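Local coordinates for protein arylmalonate decarboxylase (PDB 3DTV) that catalyses the decarboxylation of 2-aryl-2-methylmalonates to 2-arylpropionates, taking up a proton and releasing carbon dioxide, at residues L77-G82 with A135-E140. Sequence-based numbering, arbitrary orientation.
With SO4 (sulfate ion), chain J.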
ATOM      1  N   LEU B  77      -7.795  -4.323   5.012  1.00 31.84           N
ATOM      2  CA  LEU B  77      -7.766  -3.984   6.446  1.00 32.27           C
ATOM      3  C   LEU B  77      -7.388  -2.557   6.695  1.00 32.32           C
ATOM      4  O   LEU B  77      -7.839  -1.967   7.657  1.00 36.57           O
ATOM      5  CB  LEU B  77      -6.786  -4.893   7.214  1.00 32.08           C
ATOM      6  CG  LEU B  77      -7.320  -6.246   7.649  1.00 36.22           C
ATOM      7  CD1 LEU B  77      -6.110  -7.064   8.088  1.00 35.44           C
ATOM      8  CD2 LEU B  77      -8.375  -6.064   8.795  1.00 34.31           C
ATOM      9  N   SER B  78      -6.583  -1.982   5.811  1.00 32.97           N
ATOM     10  CA  SER B  78      -6.085  -0.625   5.979  1.00 33.65           C
ATOM     11  C   SER B  78      -6.981   0.483   5.393  1.00 33.03           C
ATOM     12  O   SER B  78      -6.877   1.658   5.794  1.00 34.38           O
ATOM     13  CB  SER B  78      -4.629  -0.575   5.509  1.00 34.73           C
ATOM     14  OG  SER B  78      -4.572  -0.512   4.128  1.00 45.35           O
ATOM     15  N   PHE B  79      -7.881   0.101   4.479  1.00 34.55           N
ATOM     16  CA  PHE B  79      -8.679   1.044   3.684  1.00 32.75           C
ATOM     17  C   PHE B  79     -10.173   0.878   3.865  1.00 34.05           C
ATOM     18  O   PHE B  79     -10.921   1.867   3.939  1.00 29.96           O
ATOM     19  CB  PHE B  79      -8.344   0.905   2.221  1.00 35.51           C
ATOM     20  CG  PHE B  79      -7.143   1.708   1.767  1.00 36.54           C
ATOM     21  CD1 PHE B  79      -5.976   1.054   1.323  1.00 36.89           C
ATOM     22  CD2 PHE B  79      -7.207   3.100   1.715  1.00 36.50           C
ATOM     23  CE1 PHE B  79      -4.885   1.784   0.842  1.00 36.43           C
ATOM     24  CE2 PHE B  79      -6.122   3.840   1.246  1.00 36.13           C
ATOM     25  CZ  PHE B  79      -4.950   3.170   0.808  1.00 32.91           C
ATOM     26  N   TYR B  80     -10.639  -0.371   3.987  1.00 35.77           N
ATOM     27  CA  TYR B  80     -12.085  -0.676   3.733  1.00 36.16           C
ATOM     28  C   TYR B  80     -13.068  -0.226   4.824  1.00 36.45           C
ATOM     29  O   TYR B  80     -14.291  -0.084   4.591  1.00 34.41           O
ATOM     30  CB  TYR B  80     -12.295  -2.164   3.467  1.00 37.10           C
ATOM     31  CG  TYR B  80     -11.885  -2.609   2.089  1.00 38.88           C
ATOM     32  CD1 TYR B  80     -10.985  -1.876   1.324  1.00 38.88           C
ATOM     33  CD2 TYR B  80     -12.394  -3.797   1.550  1.00 41.14           C
ATOM     34  CE1 TYR B  80     -10.567  -2.326   0.061  1.00 39.55           C
ATOM     35  CE2 TYR B  80     -11.985  -4.251   0.252  1.00 41.94           C
ATOM     36  CZ  TYR B  80     -11.078  -3.499  -0.453  1.00 40.12           C
ATOM     37  OH  TYR B  80     -10.710  -3.889  -1.691  1.00 42.57           O
ATOM     38  N   ARG B  81     -12.553  -0.039   6.028  1.00 36.37           N
ATOM     39  CA  ARG B  81     -13.419   0.367   7.149  1.00 35.49           C
ATOM     40  C   ARG B  81     -13.250   1.867   7.535  1.00 34.56           C
ATOM     41  O   ARG B  81     -13.852   2.347   8.483  1.00 32.30           O
ATOM     42  CB  ARG B  81     -13.186  -0.539   8.350  1.00 33.43           C
ATOM     43  CG  ARG B  81     -13.699  -1.972   8.189  1.00 33.50           C
ATOM     44  CD  ARG B  81     -13.333  -2.719   9.438  1.00 34.47           C
ATOM     45  NE  ARG B  81     -13.961  -4.011   9.441  1.00 34.88           N
ATOM     46  CZ  ARG B  81     -13.395  -5.148   9.026  1.00 37.21           C
ATOM     47  NH1 ARG B  81     -12.092  -5.200   8.712  1.00 35.02           N
ATOM     48  NH2 ARG B  81     -14.146  -6.245   8.999  1.00 33.88           N
ATOM     49  N   GLY B  82     -12.424   2.588   6.795  1.00 33.86           N
ATOM     50  CA  GLY B  82     -12.277   4.048   7.037  1.00 32.24           C
ATOM     51  C   GLY B  82     -11.006   4.339   7.786  1.00 32.32           C
ATOM     52  O   GLY B  82     -10.285   3.399   8.187  1.00 28.42           O
ATOM     53  N   ALA B 135     -11.487   5.455  -2.479  1.00 40.33           N
ATOM     54  CA  ALA B 135     -11.992   6.783  -2.759  1.00 40.77           C
ATOM     55  C   ALA B 135     -12.670   7.322  -1.526  1.00 40.01           C
ATOM     56  O   ALA B 135     -12.509   8.494  -1.200  1.00 41.91           O
ATOM     57  CB  ALA B 135     -12.971   6.760  -3.973  1.00 40.30           C
ATOM     58  N   ALA B 136     -13.419   6.464  -0.825  1.00 39.96           N
ATOM     59  CA  ALA B 136     -14.158   6.895   0.341  1.00 39.87           C
ATOM     60  C   ALA B 136     -13.182   7.300   1.465  1.00 40.80           C
ATOM     61  O   ALA B 136     -13.421   8.262   2.171  1.00 40.03           O
ATOM     62  CB  ALA B 136     -15.056   5.814   0.815  1.00 38.95           C
ATOM     63  N   PHE B 137     -12.128   6.504   1.636  1.00 38.13           N
ATOM     64  CA  PHE B 137     -11.107   6.764   2.626  1.00 36.59           C
ATOM     65  C   PHE B 137     -10.424   8.085   2.317  1.00 36.40           C
ATOM     66  O   PHE B 137     -10.194   8.877   3.199  1.00 35.31           O
ATOM     67  CB  PHE B 137     -10.055   5.638   2.529  1.00 34.39           C
ATOM     68  CG  PHE B 137      -9.032   5.647   3.650  1.00 32.74           C
ATOM     69  CD1 PHE B 137      -9.142   4.760   4.716  1.00 32.38           C
ATOM     70  CD2 PHE B 137      -7.950   6.468   3.588  1.00 31.68           C
ATOM     71  CE1 PHE B 137      -8.214   4.720   5.713  1.00 30.45           C
ATOM     72  CE2 PHE B 137      -6.993   6.438   4.557  1.00 34.80           C
ATOM     73  CZ  PHE B 137      -7.131   5.575   5.653  1.00 34.58           C
ATOM     74  N   LEU B 138     -10.049   8.298   1.060  1.00 37.16           N
ATOM     75  CA  LEU B 138      -9.301   9.512   0.704  1.00 39.96           C
ATOM     76  C   LEU B 138     -10.170  10.737   0.914  1.00 36.23           C
ATOM     77  O   LEU B 138      -9.703  11.751   1.403  1.00 43.65           O
ATOM     78  CB  LEU B 138      -8.819   9.444  -0.767  1.00 37.83           C
ATOM     79  CG  LEU B 138      -7.768   8.402  -1.121  1.00 44.59           C
ATOM     80  CD1 LEU B 138      -7.423   8.537  -2.620  1.00 41.18           C
ATOM     81  CD2 LEU B 138      -6.531   8.543  -0.223  1.00 44.06           C
ATOM     82  N   ALA B 139     -11.453  10.634   0.565  1.00 39.66           N
ATOM     83  CA  ALA B 139     -12.468  11.705   0.736  1.00 40.30           C
ATOM     84  C   ALA B 139     -12.712  12.060   2.202  1.00 39.68           C
ATOM     85  O   ALA B 139     -12.742  13.234   2.601  1.00 40.98           O
ATOM     86  CB  ALA B 139     -13.783  11.267   0.067  1.00 40.37           C
ATOM     87  N   GLU B 140     -12.914  11.044   3.023  1.00 39.09           N
ATOM     88  CA  GLU B 140     -12.950  11.216   4.492  1.00 41.72           C
ATOM     89  C   GLU B 140     -11.809  12.081   4.942  1.00 38.93           C
ATOM     90  O   GLU B 140     -11.964  12.849   5.820  1.00 37.97           O
ATOM     91  CB  GLU B 140     -12.670   9.846   5.129  1.00 45.94           C
ATOM     92  CG  GLU B 140     -13.792   9.167   5.848  1.00 52.83           C
ATOM     93  CD  GLU B 140     -13.332   7.781   6.335  1.00 54.37           C
ATOM     94  OE1 GLU B 140     -14.168   6.868   6.400  1.00 61.34           O
ATOM     95  OE2 GLU B 140     -12.136   7.574   6.605  1.00 55.79           O
TER
HETATM   96  S   SO4 J1004     -15.258  -9.992   9.312  1.00 86.95           S
HETATM   97  O1  SO4 J1004     -16.481  -9.674   8.576  1.00 87.39           O
HETATM   98  O2  SO4 J1004     -15.498  -9.841  10.755  1.00 86.55           O
HETATM   99  O3  SO4 J1004     -14.901 -11.383   9.046  1.00 87.52           O
HETATM  100  O4  SO4 J1004     -14.138  -9.159   8.864  1.00 86.18           O
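Phe79 drives the edge of its ring into one face of Phe137, a T-shaped aromatic pair whose planes meet at 72° with centroids 5.0 Å apart. The leading atom is CD2 of Phe79, which lies 3.7 Å from CG of Phe137 and is displaced from the ring centre toward the rim, so the edge points at the base of the Phe137 ring. With CG anti to the backbone N, Phe137 swings off its helix toward residues 77-82 and lies against three backbone carbonyls. CE1 is 3.5 Å from Gly82 O, near the ring plane, and 3.3 Å from Ser78 O, which approaches obliquely; CD1 is 3.5 Å from Phe79 O. The slightly positive C-H edge probably suits Gly82 O, whereas Ser78 O is hydrogen-bonded to Ser105 OG.

Gly82 closes the type I turn begun at Phe79 and is the N-cap of helix 83-97; at its phi of 103° a CB would jam against the carbonyl O of Arg81. Glu140, extended beyond CG, brings OE1 within 3.5 Å of Gly82 CA, while OE2 accepts a hydrogen bond from Ala83 N. Away from the aromatic pair, Arg81 NH2 gives a bent hydrogen bond (2.9 Å, 139°) to in-plane O4 of a sulfate, probably from the crystallisation liquor and also bonded to Thr44 N.

The contact joins helix 75-79, after strand 69-72 of one parallel sheet, to helix 128-140, after strand 119-124 of the other, consistent with the two-domain Asp/Glu racemase clan; Ser105 and Leu109 of helix 104-115 pack against Phe137.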